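PDB 3EZO: malonyl CoA-acyl carrier protein transacylase, which probably transfers the malonyl group of malonyl-CoA to holo-acyl carrier protein, giving malonyl-acyl carrier protein and free CoA. Local coordinates for residues Phe11-Pro16 / Ala89-Val94; Ala30-Val35 / Tyr80-Gln85; His277-Gly282 / Ala301-Pro306. All blocks are in the same frame, centred on the assembly; numbering follows the deposited sequence.

How the contacts relate
From the N terminus the chain lays down strand 11-15, passes the loop that leads into helix 33-46, and returns along helix 65-85 to strand 93-96. Contact 1 (11-16 with 89-94) closes this long, mostly helical excursion. Contact 2 (30-35 with 80-85) is nested within it, setting the start of helix 33-46 against the end of helix 65-85. Contact 3 (277-282 with 301-306) follows in series, closing a short beta-alpha-beta loop near the C terminus. Contacts 1 and 3 belong to the same parallel sheet, where strands 11-15 and 277-281 are neighbours; Tyr-80 and Trp-83 of helix 65-85 pack against residues of both.

Contact 1 of 3, residues Phe11-Pro16 / Ala89-Val94; sequences FAFVFP and AQPSIV
Two neighbouring strands of the five-stranded parallel sheet of the acyl transferase domain meet here, strand 11-15 alongside strand 93-96 and the residues before it. Phe-11 O takes two bonds from Ser-92: the backbone N approaches almost in line with the C=O at 2.8 Å, while OG at 3.0 Å from Phe-11 O stands above the carbonyl plane. A chi1 of 47°, which holds OG between the backbone N and the carbonyl carbon of Ser-92, lets both donors reach one acceptor. Phe-13 N bonds Ile-93 O at 3.2 Å, in the carbonyl plane. The Phe-11 ring receives Pro-91 on one face in a CH-pi contact, CA 3.9 Å from the ring centroid, and Ala-89 O at its edge, 3.2 Å from CZ. Pro-91 CG reaches Phe-13 CB (4.0 Å), and Val-94 CG1 touches the edge of the Phe-15 ring at CE2 (4.1 Å). Phe-15 touches the GxSxG segment, probably the nucleophile elbow around the predicted active-site Ser-98. Ala-12 and Val-14 bond strand 277-281 on the other flank of strand 11-15; helix 263-272 packs on Ala-12 and Ile-93, and Trp-83 of helix 65-85 meets the Phe-13 ring edge-to-face and donates from NE1 to Ala-89 O.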
ATOM      1  N   PHE A  11       7.336 -13.909  12.866  1.00 23.17           N
ATOM      2  CA  PHE A  11       6.975 -13.539  11.516  1.00 21.74           C
ATOM      3  C   PHE A  11       6.381 -12.139  11.423  1.00 19.60           C
ATOM      4  O   PHE A  11       5.916 -11.584  12.400  1.00 18.65           O
ATOM      5  CB  PHE A  11       6.060 -14.589  10.863  1.00 22.85           C
ATOM      6  CG  PHE A  11       4.721 -14.724  11.503  1.00 24.44           C
ATOM      7  CD1 PHE A  11       3.599 -14.101  10.956  1.00 25.77           C
ATOM      8  CD2 PHE A  11       4.555 -15.502  12.652  1.00 27.11           C
ATOM      9  CE1 PHE A  11       2.333 -14.255  11.554  1.00 23.26           C
ATOM     10  CE2 PHE A  11       3.288 -15.646  13.242  1.00 24.76           C
ATOM     11  CZ  PHE A  11       2.193 -15.010  12.691  1.00 23.17           C
ATOM     12  N   ALA A  12       6.455 -11.606  10.207  1.00 17.47           N
ATOM     13  CA  ALA A  12       5.865 -10.356   9.811  1.00 16.42           C
ATOM     14  C   ALA A  12       4.718 -10.591   8.836  1.00 14.67           C
ATOM     15  O   ALA A  12       4.753 -11.501   8.015  1.00 13.49           O
ATOM     16  CB  ALA A  12       6.918  -9.479   9.134  1.00 15.44           C
ATOM     17  N   PHE A  13       3.724  -9.723   8.932  1.00 13.58           N
ATOM     18  CA  PHE A  13       2.716  -9.599   7.910  1.00 13.91           C
ATOM     19  C   PHE A  13       2.925  -8.265   7.179  1.00 12.94           C
ATOM     20  O   PHE A  13       3.062  -7.209   7.825  1.00 11.35           O
ATOM     21  CB  PHE A  13       1.321  -9.663   8.541  1.00 14.45           C
ATOM     22  CG  PHE A  13       0.726 -11.062   8.599  1.00 16.79           C
ATOM     23  CD1 PHE A  13       1.521 -12.190   8.702  1.00 19.43           C
ATOM     24  CD2 PHE A  13      -0.644 -11.236   8.598  1.00 19.00           C
ATOM     25  CE1 PHE A  13       0.936 -13.479   8.758  1.00 21.43           C
ATOM     26  CE2 PHE A  13      -1.226 -12.525   8.661  1.00 18.46           C
ATOM     27  CZ  PHE A  13      -0.435 -13.624   8.729  1.00 19.23           C
ATOM     28  N   VAL A  14       2.931  -8.323   5.845  1.00 11.77           N
ATOM     29  CA  VAL A  14       2.903  -7.119   5.018  1.00 11.29           C
ATOM     30  C   VAL A  14       1.604  -7.071   4.205  1.00 11.92           C
ATOM     31  O   VAL A  14       1.169  -8.094   3.660  1.00 12.33           O
ATOM     32  CB  VAL A  14       4.187  -7.013   4.125  1.00 11.74           C
ATOM     33  CG1 VAL A  14       5.434  -6.952   5.028  1.00 10.70           C
ATOM     34  CG2 VAL A  14       4.323  -8.178   3.100  1.00  8.42           C
ATOM     35  N   PHE A  15       0.985  -5.889   4.132  1.00 11.56           N
ATOM     36  CA  PHE A  15      -0.349  -5.707   3.542  1.00 11.57           C
ATOM     37  C   PHE A  15      -0.269  -4.865   2.241  1.00 11.13           C
ATOM     38  O   PHE A  15       0.351  -3.796   2.213  1.00 11.02           O
ATOM     39  CB  PHE A  15      -1.295  -5.049   4.532  1.00 11.53           C
ATOM     40  CG  PHE A  15      -1.533  -5.859   5.777  1.00 11.90           C
ATOM     41  CD1 PHE A  15      -2.591  -6.754   5.853  1.00 12.40           C
ATOM     42  CD2 PHE A  15      -0.704  -5.732   6.866  1.00 11.67           C
ATOM     43  CE1 PHE A  15      -2.797  -7.521   6.996  1.00 12.66           C
ATOM     44  CE2 PHE A  15      -0.916  -6.488   8.030  1.00 11.87           C
ATOM     45  CZ  PHE A  15      -1.966  -7.354   8.102  1.00 13.87           C
ATOM     46  N   PRO A  16      -0.887  -5.358   1.151  1.00 11.78           N
ATOM     47  CA  PRO A  16      -0.847  -4.689  -0.169  1.00 11.47           C
ATOM     48  C   PRO A  16      -1.736  -3.443  -0.276  1.00 11.45           C
ATOM     49  O   PRO A  16      -2.616  -3.214   0.526  1.00 11.47           O
ATOM     50  CB  PRO A  16      -1.309  -5.800  -1.129  1.00 12.02           C
ATOM     51  CG  PRO A  16      -2.241  -6.649  -0.276  1.00 11.83           C
ATOM     52  CD  PRO A  16      -1.657  -6.617   1.114  1.00 11.32           C
ATOM     53  N   ALA A  89      -1.269 -17.188  14.604  1.00 18.30           N
ATOM     54  CA  ALA A  89      -0.715 -16.293  15.650  1.00 18.31           C
ATOM     55  C   ALA A  89      -0.632 -14.848  15.155  1.00 17.61           C
ATOM     56  O   ALA A  89      -0.658 -14.591  13.981  1.00 17.11           O
ATOM     57  CB  ALA A  89       0.688 -16.783  16.048  1.00 17.67           C
ATOM     58  N   GLN A  90      -0.531 -13.920  16.084  1.00 18.26           N
ATOM     59  CA  GLN A  90      -0.309 -12.528  15.766  1.00 18.25           C
ATOM     60  C   GLN A  90       1.116 -12.383  15.234  1.00 17.18           C
ATOM     61  O   GLN A  90       2.028 -12.977  15.779  1.00 17.07           O
ATOM     62  CB  GLN A  90      -0.523 -11.711  17.028  1.00 19.29           C
ATOM     63  CG  GLN A  90      -0.714 -10.225  16.812  1.00 20.42           C
ATOM     64  CD  GLN A  90      -0.989  -9.494  18.105  1.00 20.98           C
ATOM     65  OE1 GLN A  90      -0.098  -9.401  18.961  1.00 22.46           O
ATOM     66  NE2 GLN A  90      -2.201  -8.931  18.248  1.00 19.55           N
ATOM     67  N   PRO A  91       1.304 -11.661  14.115  1.00 15.82           N
ATOM     68  CA  PRO A  91       2.663 -11.376  13.710  1.00 16.06           C
ATOM     69  C   PRO A  91       3.375 -10.496  14.731  1.00 16.04           C
ATOM     70  O   PRO A  91       2.738  -9.871  15.576  1.00 15.34           O
ATOM     71  CB  PRO A  91       2.492 -10.650  12.382  1.00 16.56           C
ATOM     72  CG  PRO A  91       1.129 -10.050  12.478  1.00 15.33           C
ATOM     73  CD  PRO A  91       0.320 -11.033  13.233  1.00 15.42           C
ATOM     74  N   SER A  92       4.698 -10.492  14.698  1.00 16.59           N
ATOM     75  CA  SER A  92       5.445  -9.683  15.658  1.00 17.41           C
ATOM     76  C   SER A  92       5.672  -8.247  15.160  1.00 16.99           C
ATOM     77  O   SER A  92       6.000  -7.364  15.940  1.00 16.68           O
ATOM     78  CB  SER A  92       6.767 -10.343  16.011  1.00 18.16           C
ATOM     79  OG  SER A  92       7.449 -10.792  14.858  1.00 24.73           O
ATOM     80  N   ILE A  93       5.520  -8.046  13.856  1.00 16.52           N
ATOM     81  CA  ILE A  93       5.703  -6.753  13.237  1.00 15.50           C
ATOM     82  C   ILE A  93       4.930  -6.733  11.924  1.00 14.17           C
ATOM     83  O   ILE A  93       4.828  -7.744  11.249  1.00 13.73           O
ATOM     84  CB  ILE A  93       7.215  -6.403  13.052  1.00 15.71           C
ATOM     85  CG1 ILE A  93       7.392  -4.932  12.608  1.00 15.44           C
ATOM     86  CG2 ILE A  93       7.884  -7.351  12.099  1.00 15.48           C
ATOM     87  CD1 ILE A  93       8.864  -4.380  12.844  1.00 13.59           C
ATOM     88  N   VAL A  94       4.345  -5.582  11.603  1.00 13.05           N
ATOM     89  CA  VAL A  94       3.606  -5.419  10.382  1.00 11.56           C
ATOM     90  C   VAL A  94       4.023  -4.148   9.646  1.00 11.04           C
ATOM     91  O   VAL A  94       4.655  -3.273  10.229  1.00 10.89           O
ATOM     92  CB  VAL A  94       2.110  -5.370  10.660  1.00 11.68           C
ATOM     93  CG1 VAL A  94       1.622  -6.760  11.218  1.00 10.83           C
ATOM     94  CG2 VAL A  94       1.784  -4.223  11.637  1.00 11.21           C
TER

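Contact 2 of 3, residues Ala30-Val35 / Tyr80-Gln85; sequences ADVAVV and YRAWQQ
Gln-85 reaches from the last turn of helix 65-85 to the first turn of helix 33-46, running past Val-34 in the opposite direction. Its CB lies against both methyls of Val-34, 3.8 Å from CG2 and 4.1 Å from CG1. With CG anti to the backbone N (chi1 -169°) and the chain extended beyond it, the amide is carried across to the start of the other helix. CD passes 3.9 Å from Val-34 CG2, and OE1 accepts a 3.0 Å hydrogen bond from Val-34 N, its donor tilted 22° from the carbonyl plane. OE1 also lies 3.6 Å from Val-32 CG1. The bond engages a backbone N-H in the first turn of helix 33-46, two residues past the N-cap position at Val-32, and ties the N-terminal end of one helix to the C-terminal end of another. Ala-82, three residues earlier, is the small residue onto which the valines close: its CA is 3.6 Å from Val-34 CG2, and its CB is 4.2 Å from Val-35 CG2. Val-34 CG2 packs against the backbone O of Arg-81, whose guanidinium leads away to a salt bridge with Glu-41 and a hydrogen bond to Thr-38. Ala-82 also touches Leu-309 of helix 306-314.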
ATOM      1  N   ALA A  30     -15.442 -17.313  -0.233  1.00 15.21           N
ATOM      2  CA  ALA A  30     -16.892 -17.010  -0.214  1.00 15.59           C
ATOM      3  C   ALA A  30     -17.633 -17.686   0.938  1.00 15.38           C
ATOM      4  O   ALA A  30     -18.692 -17.201   1.376  1.00 15.21           O
ATOM      5  CB  ALA A  30     -17.576 -17.435  -1.587  1.00 14.89           C
ATOM      6  N   ASP A  31     -17.114 -18.822   1.393  1.00 15.93           N
ATOM      7  CA  ASP A  31     -17.769 -19.591   2.451  1.00 16.69           C
ATOM      8  C   ASP A  31     -17.003 -19.598   3.764  1.00 16.44           C
ATOM      9  O   ASP A  31     -17.200 -20.484   4.578  1.00 17.36           O
ATOM     10  CB  ASP A  31     -18.029 -21.024   1.973  1.00 16.90           C
ATOM     11  CG  ASP A  31     -18.941 -21.071   0.749  1.00 17.93           C
ATOM     12  OD1 ASP A  31     -19.790 -20.170   0.610  1.00 18.13           O
ATOM     13  OD2 ASP A  31     -18.765 -21.989  -0.078  1.00 24.30           O
ATOM     14  N   VAL A  32     -16.175 -18.584   3.992  1.00 15.72           N
ATOM     15  CA  VAL A  32     -15.500 -18.417   5.290  1.00 14.86           C
ATOM     16  C   VAL A  32     -16.270 -17.336   6.007  1.00 14.48           C
ATOM     17  O   VAL A  32     -16.389 -16.206   5.512  1.00 14.45           O
ATOM     18  CB  VAL A  32     -14.028 -18.078   5.095  1.00 15.26           C
ATOM     19  CG1 VAL A  32     -13.375 -17.591   6.383  1.00 15.72           C
ATOM     20  CG2 VAL A  32     -13.292 -19.293   4.495  1.00 14.32           C
ATOM     21  N   ALA A  33     -16.846 -17.711   7.149  1.00 13.90           N
ATOM     22  CA  ALA A  33     -17.796 -16.881   7.876  1.00 14.26           C
ATOM     23  C   ALA A  33     -17.203 -15.478   8.177  1.00 13.79           C
ATOM     24  O   ALA A  33     -17.879 -14.467   7.971  1.00 13.89           O
ATOM     25  CB  ALA A  33     -18.206 -17.584   9.199  1.00 14.47           C
ATOM     26  N   VAL A  34     -15.950 -15.397   8.631  1.00 13.48           N
ATOM     27  CA  VAL A  34     -15.404 -14.047   8.936  1.00 13.60           C
ATOM     28  C   VAL A  34     -15.208 -13.176   7.715  1.00 11.97           C
ATOM     29  O   VAL A  34     -15.234 -11.967   7.836  1.00 11.29           O
ATOM     30  CB  VAL A  34     -14.008 -13.976   9.714  1.00 14.53           C
ATOM     31  CG1 VAL A  34     -14.224 -14.179  11.174  1.00 15.82           C
ATOM     32  CG2 VAL A  34     -12.948 -14.843   9.087  1.00 12.10           C
ATOM     33  N   VAL A  35     -14.961 -13.780   6.564  1.00 12.27           N
ATOM     34  CA  VAL A  35     -14.827 -13.012   5.320  1.00 11.08           C
ATOM     35  C   VAL A  35     -16.181 -12.440   4.971  1.00 12.39           C
ATOM     36  O   VAL A  35     -16.320 -11.238   4.712  1.00 12.28           O
ATOM     37  CB  VAL A  35     -14.228 -13.858   4.212  1.00 11.09           C
ATOM     38  CG1 VAL A  35     -14.219 -13.086   2.905  1.00 10.58           C
ATOM     39  CG2 VAL A  35     -12.794 -14.298   4.637  1.00 10.03           C
ATOM     40  N   TYR A  80      -6.756 -11.214   6.943  1.00 12.46           N
ATOM     41  CA  TYR A  80      -6.181 -11.194   8.290  1.00 12.62           C
ATOM     42  C   TYR A  80      -7.133 -11.814   9.285  1.00 12.47           C
ATOM     43  O   TYR A  80      -6.709 -12.612  10.121  1.00 11.98           O
ATOM     44  CB  TYR A  80      -5.761  -9.777   8.740  1.00 12.46           C
ATOM     45  CG  TYR A  80      -4.992  -9.785  10.066  1.00 14.56           C
ATOM     46  CD1 TYR A  80      -3.694 -10.224  10.112  1.00 16.46           C
ATOM     47  CD2 TYR A  80      -5.599  -9.420  11.259  1.00 16.83           C
ATOM     48  CE1 TYR A  80      -2.983 -10.264  11.290  1.00 18.58           C
ATOM     49  CE2 TYR A  80      -4.899  -9.460  12.467  1.00 17.90           C
ATOM     50  CZ  TYR A  80      -3.596  -9.896  12.467  1.00 19.98           C
ATOM     51  OH  TYR A  80      -2.857  -9.961  13.624  1.00 23.83           O
ATOM     52  N   ARG A  81      -8.413 -11.430   9.210  1.00 12.01           N
ATOM     53  CA  ARG A  81      -9.426 -11.995  10.079  1.00 12.34           C
ATOM     54  C   ARG A  81      -9.571 -13.533   9.840  1.00 12.19           C
ATOM     55  O   ARG A  81      -9.757 -14.275  10.789  1.00 12.65           O
ATOM     56  CB  ARG A  81     -10.773 -11.242   9.929  1.00 12.79           C
ATOM     57  CG  ARG A  81     -10.882  -9.930  10.710  1.00 12.91           C
ATOM     58  CD  ARG A  81     -12.200  -9.254  10.495  1.00 12.83           C
ATOM     59  NE  ARG A  81     -12.497  -8.134  11.397  1.00 11.82           N
ATOM     60  CZ  ARG A  81     -13.507  -7.286  11.214  1.00 15.39           C
ATOM     61  NH1 ARG A  81     -14.279  -7.391  10.146  1.00 18.15           N
ATOM     62  NH2 ARG A  81     -13.750  -6.293  12.050  1.00 14.84           N
ATOM     63  N   ALA A  82      -9.456 -14.006   8.601  1.00 12.43           N
ATOM     64  CA  ALA A  82      -9.473 -15.473   8.295  1.00 12.13           C
ATOM     65  C   ALA A  82      -8.282 -16.190   8.919  1.00 13.14           C
ATOM     66  O   ALA A  82      -8.376 -17.343   9.396  1.00 12.45           O
ATOM     67  CB  ALA A  82      -9.462 -15.700   6.808  1.00 11.83           C
ATOM     68  N   TRP A  83      -7.127 -15.535   8.864  1.00 12.94           N
ATOM     69  CA  TRP A  83      -5.929 -16.069   9.502  1.00 13.41           C
ATOM     70  C   TRP A  83      -6.207 -16.303  10.997  1.00 14.22           C
ATOM     71  O   TRP A  83      -5.932 -17.367  11.516  1.00 14.55           O
ATOM     72  CB  TRP A  83      -4.742 -15.135   9.262  1.00 12.98           C
ATOM     73  CG  TRP A  83      -3.506 -15.432  10.050  1.00 11.07           C
ATOM     74  CD1 TRP A  83      -3.152 -14.871  11.214  1.00 10.81           C
ATOM     75  CD2 TRP A  83      -2.456 -16.335   9.699  1.00 10.15           C
ATOM     76  NE1 TRP A  83      -1.931 -15.343  11.625  1.00 13.26           N
ATOM     77  CE2 TRP A  83      -1.487 -16.257  10.710  1.00 11.61           C
ATOM     78  CE3 TRP A  83      -2.250 -17.213   8.638  1.00 10.92           C
ATOM     79  CZ2 TRP A  83      -0.327 -17.007  10.690  1.00 11.73           C
ATOM     80  CZ3 TRP A  83      -1.108 -17.960   8.610  1.00 13.77           C
ATOM     81  CH2 TRP A  83      -0.144 -17.854   9.639  1.00 13.11           C
ATOM     82  N   GLN A  84      -6.794 -15.322  11.668  1.00 15.64           N
ATOM     83  CA  GLN A  84      -7.134 -15.437  13.095  1.00 16.22           C
ATOM     84  C   GLN A  84      -8.166 -16.532  13.394  1.00 17.37           C
ATOM     85  O   GLN A  84      -7.957 -17.285  14.364  1.00 17.03           O
ATOM     86  CB  GLN A  84      -7.674 -14.117  13.656  1.00 15.99           C
ATOM     87  CG  GLN A  84      -6.653 -12.985  13.743  1.00 16.24           C
ATOM     88  CD  GLN A  84      -7.314 -11.670  14.122  1.00 17.71           C
ATOM     89  OE1 GLN A  84      -8.151 -11.169  13.383  1.00 17.68           O
ATOM     90  NE2 GLN A  84      -6.939 -11.101  15.275  1.00 17.09           N
ATOM     91  N   GLN A  85      -9.272 -16.538  12.616  1.00 17.31           N
ATOM     92  CA  GLN A  85     -10.359 -17.528  12.699  1.00 17.92           C
ATOM     93  C   GLN A  85      -9.794 -18.940  12.582  1.00 17.22           C
ATOM     94  O   GLN A  85     -10.300 -19.850  13.233  1.00 17.42           O
ATOM     95  CB  GLN A  85     -11.524 -17.280  11.665  1.00 17.94           C
ATOM     96  CG  GLN A  85     -12.874 -18.168  11.886  1.00 20.70           C
ATOM     97  CD  GLN A  85     -13.845 -18.325  10.631  1.00 24.81           C
ATOM     98  OE1 GLN A  85     -14.120 -17.390   9.914  1.00 21.51           O
ATOM     99  NE2 GLN A  85     -14.395 -19.533  10.445  1.00 30.17           N
TER

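Contact 3 of 3, residues His277-Gly282 / Ala301-Pro306; sequences HVIECG and ASVFDP
Ile-279 holds CG2 anti to its backbone N and CG1 anti to its carbonyl carbon (chi1 -65°), which sends the two branches to different partners on the second strand. CG2 meets Val-303 CG2 at 3.7 Å, the two side chains crossing obliquely, and CG1 rests on Ala-301 CB at 4.0 Å. Val-303 has CG1 anti to its backbone N (chi1 -179°), which leaves CG2 anti to the carbonyl carbon and turned to the isoleucine.

Between the backbones, N-H and C=O groups alternate from one strand to the other. Glu-280 uses both of its backbone groups: its N donates to Ala-301 O (3.0 Å), and its O accepts from Val-303 N at 2.9 Å, nearly along the carbonyl axis. Gly-282 N then bonds Val-303 O at 2.8 Å, while the bond from Ala-301 N to Val-278 O at the other end is weak. This is the parallel pairing of a beta-alpha-beta unit, in which helix 286-294 connects strand 277-281 to strand 299-303, the outermost strand of the five-stranded sheet on this flank. The segment axes diverge by 30°, consistent with the twist of such a sheet.

Ile-279, Cys-281, Ala-301 and Val-303 share one face, which helices 65-85 and 306-314 cover: Trp-83 and Leu-309 touch Val-303, and Ala-312 reaches Ala-301. On the face of Glu-280 and Ser-302, the glutamate CB is 4.1 Å from the serine OG, and the buried carboxylate accepts from backbone N atoms of Leu-287 and Ala-288, at the start of the connecting helix. Past the strands, Phe-304 CB lies 3.5 Å from Gly-282 O and its ring engages Lys-285 in a cation-pi contact, while the Asp-305 side chain caps helix 306-314.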
ATOM      1  N   HIS A 277      10.587 -14.783   8.456  1.00 22.93           N
ATOM      2  CA  HIS A 277       9.360 -15.102   7.714  1.00 21.75           C
ATOM      3  C   HIS A 277       8.464 -13.884   7.481  1.00 19.37           C
ATOM      4  O   HIS A 277       7.959 -13.267   8.427  1.00 18.50           O
ATOM      5  CB  HIS A 277       8.572 -16.190   8.456  1.00 22.33           C
ATOM      6  CG  HIS A 277       9.361 -17.451   8.679  1.00 25.53           C
ATOM      7  ND1 HIS A 277       9.161 -18.284   9.760  1.00 29.04           N
ATOM      8  CD2 HIS A 277      10.390 -17.980   7.989  1.00 27.68           C
ATOM      9  CE1 HIS A 277       9.998 -19.299   9.692  1.00 27.91           C
ATOM     10  NE2 HIS A 277      10.755 -19.138   8.626  1.00 28.73           N
ATOM     11  N   VAL A 278       8.233 -13.584   6.212  1.00 17.49           N
ATOM     12  CA  VAL A 278       7.428 -12.445   5.821  1.00 16.78           C
ATOM     13  C   VAL A 278       6.261 -12.915   4.938  1.00 16.71           C
ATOM     14  O   VAL A 278       6.446 -13.421   3.810  1.00 16.38           O
ATOM     15  CB  VAL A 278       8.292 -11.387   5.149  1.00 16.91           C
ATOM     16  CG1 VAL A 278       7.457 -10.220   4.717  1.00 15.03           C
ATOM     17  CG2 VAL A 278       9.495 -10.973   6.133  1.00 16.87           C
ATOM     18  N   ILE A 279       5.061 -12.763   5.484  1.00 16.13           N
ATOM     19  CA  ILE A 279       3.848 -13.292   4.857  1.00 15.59           C
ATOM     20  C   ILE A 279       3.068 -12.111   4.331  1.00 14.82           C
ATOM     21  O   ILE A 279       2.773 -11.172   5.062  1.00 12.76           O
ATOM     22  CB  ILE A 279       3.030 -14.088   5.862  1.00 15.11           C
ATOM     23  CG1 ILE A 279       3.815 -15.338   6.290  1.00 15.55           C
ATOM     24  CG2 ILE A 279       1.637 -14.479   5.291  1.00 14.93           C
ATOM     25  CD1 ILE A 279       3.199 -15.970   7.503  1.00 17.68           C
ATOM     26  N   GLU A 280       2.804 -12.129   3.030  1.00 15.35           N
ATOM     27  CA  GLU A 280       1.932 -11.126   2.420  1.00 15.00           C
ATOM     28  C   GLU A 280       0.521 -11.512   2.746  1.00 15.15           C
ATOM     29  O   GLU A 280       0.089 -12.641   2.461  1.00 16.32           O
ATOM     30  CB  GLU A 280       2.118 -11.022   0.909  1.00 15.05           C
ATOM     31  CG  GLU A 280       1.015 -10.132   0.274  1.00 14.55           C
ATOM     32  CD  GLU A 280       1.309  -9.710  -1.140  1.00 15.41           C
ATOM     33  OE1 GLU A 280       1.889 -10.527  -1.892  1.00 16.24           O
ATOM     34  OE2 GLU A 280       0.907  -8.563  -1.513  1.00 16.29           O
ATOM     35  N   CYS A 281      -0.209 -10.603   3.371  1.00 14.97           N
ATOM     36  CA  CYS A 281      -1.591 -10.887   3.760  1.00 15.10           C
ATOM     37  C   CYS A 281      -2.554 -10.129   2.863  1.00 15.07           C
ATOM     38  O   CYS A 281      -2.736  -8.920   2.995  1.00 15.10           O
ATOM     39  CB  CYS A 281      -1.838 -10.576   5.232  1.00 14.47           C
ATOM     40  SG  CYS A 281      -3.515 -10.984   5.835  1.00 14.76           S
ATOM     41  N   GLY A 282      -3.162 -10.860   1.938  1.00 15.23           N
ATOM     42  CA  GLY A 282      -4.100 -10.268   1.006  1.00 15.76           C
ATOM     43  C   GLY A 282      -3.870 -10.708  -0.430  1.00 15.29           C
ATOM     44  O   GLY A 282      -2.943 -11.444  -0.731  1.00 14.74           O
ATOM     45  N   ALA A 301       5.444 -16.321   2.379  1.00 24.37           N
ATOM     46  CA  ALA A 301       4.198 -17.041   2.081  1.00 24.31           C
ATOM     47  C   ALA A 301       3.133 -15.995   1.790  1.00 24.54           C
ATOM     48  O   ALA A 301       3.409 -14.777   1.765  1.00 23.62           O
ATOM     49  CB  ALA A 301       3.780 -17.953   3.232  1.00 23.55           C
ATOM     50  N   SER A 302       1.916 -16.450   1.531  1.00 24.22           N
ATOM     51  CA  SER A 302       0.831 -15.496   1.310  1.00 23.80           C
ATOM     52  C   SER A 302      -0.461 -16.056   1.776  1.00 22.76           C
ATOM     53  O   SER A 302      -0.665 -17.281   1.763  1.00 22.74           O
ATOM     54  CB  SER A 302       0.741 -15.112  -0.130  1.00 24.23           C
ATOM     55  OG  SER A 302       2.034 -14.807  -0.617  1.00 27.10           O
ATOM     56  N   VAL A 303      -1.302 -15.161   2.273  1.00 21.12           N
ATOM     57  CA  VAL A 303      -2.652 -15.518   2.646  1.00 20.20           C
ATOM     58  C   VAL A 303      -3.611 -14.765   1.739  1.00 19.59           C
ATOM     59  O   VAL A 303      -3.808 -13.544   1.900  1.00 18.69           O
ATOM     60  CB  VAL A 303      -2.911 -15.184   4.092  1.00 20.13           C
ATOM     61  CG1 VAL A 303      -4.326 -15.592   4.478  1.00 19.57           C
ATOM     62  CG2 VAL A 303      -1.809 -15.855   4.972  1.00 21.52           C
ATOM     63  N   PHE A 304      -4.187 -15.493   0.778  1.00 18.33           N
ATOM     64  CA  PHE A 304      -5.193 -14.926  -0.141  1.00 18.13           C
ATOM     65  C   PHE A 304      -6.380 -15.870  -0.458  1.00 17.69           C
ATOM     66  O   PHE A 304      -7.320 -15.494  -1.155  1.00 16.56           O
ATOM     67  CB  PHE A 304      -4.508 -14.485  -1.445  1.00 17.72           C
ATOM     68  CG  PHE A 304      -3.816 -15.582  -2.146  1.00 17.33           C
ATOM     69  CD1 PHE A 304      -4.521 -16.432  -2.993  1.00 19.70           C
ATOM     70  CD2 PHE A 304      -2.455 -15.773  -1.989  1.00 19.69           C
ATOM     71  CE1 PHE A 304      -3.893 -17.479  -3.657  1.00 16.73           C
ATOM     72  CE2 PHE A 304      -1.810 -16.817  -2.656  1.00 18.84           C
ATOM     73  CZ  PHE A 304      -2.553 -17.670  -3.497  1.00 18.36           C
ATOM     74  N   ASP A 305      -6.316 -17.090   0.060  1.00 17.90           N
ATOM     75  CA  ASP A 305      -7.414 -18.048  -0.040  1.00 17.79           C
ATOM     76  C   ASP A 305      -7.154 -19.167   0.984  1.00 17.95           C
ATOM     77  O   ASP A 305      -6.108 -19.173   1.613  1.00 16.90           O
ATOM     78  CB  ASP A 305      -7.573 -18.564  -1.480  1.00 17.51           C
ATOM     79  CG  ASP A 305      -6.432 -19.443  -1.974  1.00 18.09           C
ATOM     80  OD1 ASP A 305      -5.466 -19.814  -1.258  1.00 18.98           O
ATOM     81  OD2 ASP A 305      -6.512 -19.776  -3.178  1.00 19.48           O
ATOM     82  N   PRO A 306      -8.103 -20.106   1.165  1.00 18.12           N
ATOM     83  CA  PRO A 306      -7.891 -21.118   2.201  1.00 17.20           C
ATOM     84  C   PRO A 306      -6.656 -21.979   2.035  1.00 17.37           C
ATOM     85  O   PRO A 306      -6.014 -22.294   3.040  1.00 16.66           O
ATOM     86  CB  PRO A 306      -9.181 -21.958   2.135  1.00 17.83           C
ATOM     87  CG  PRO A 306     -10.204 -20.956   1.841  1.00 17.99           C
ATOM     88  CD  PRO A 306      -9.534 -20.002   0.821  1.00 18.84           C
TER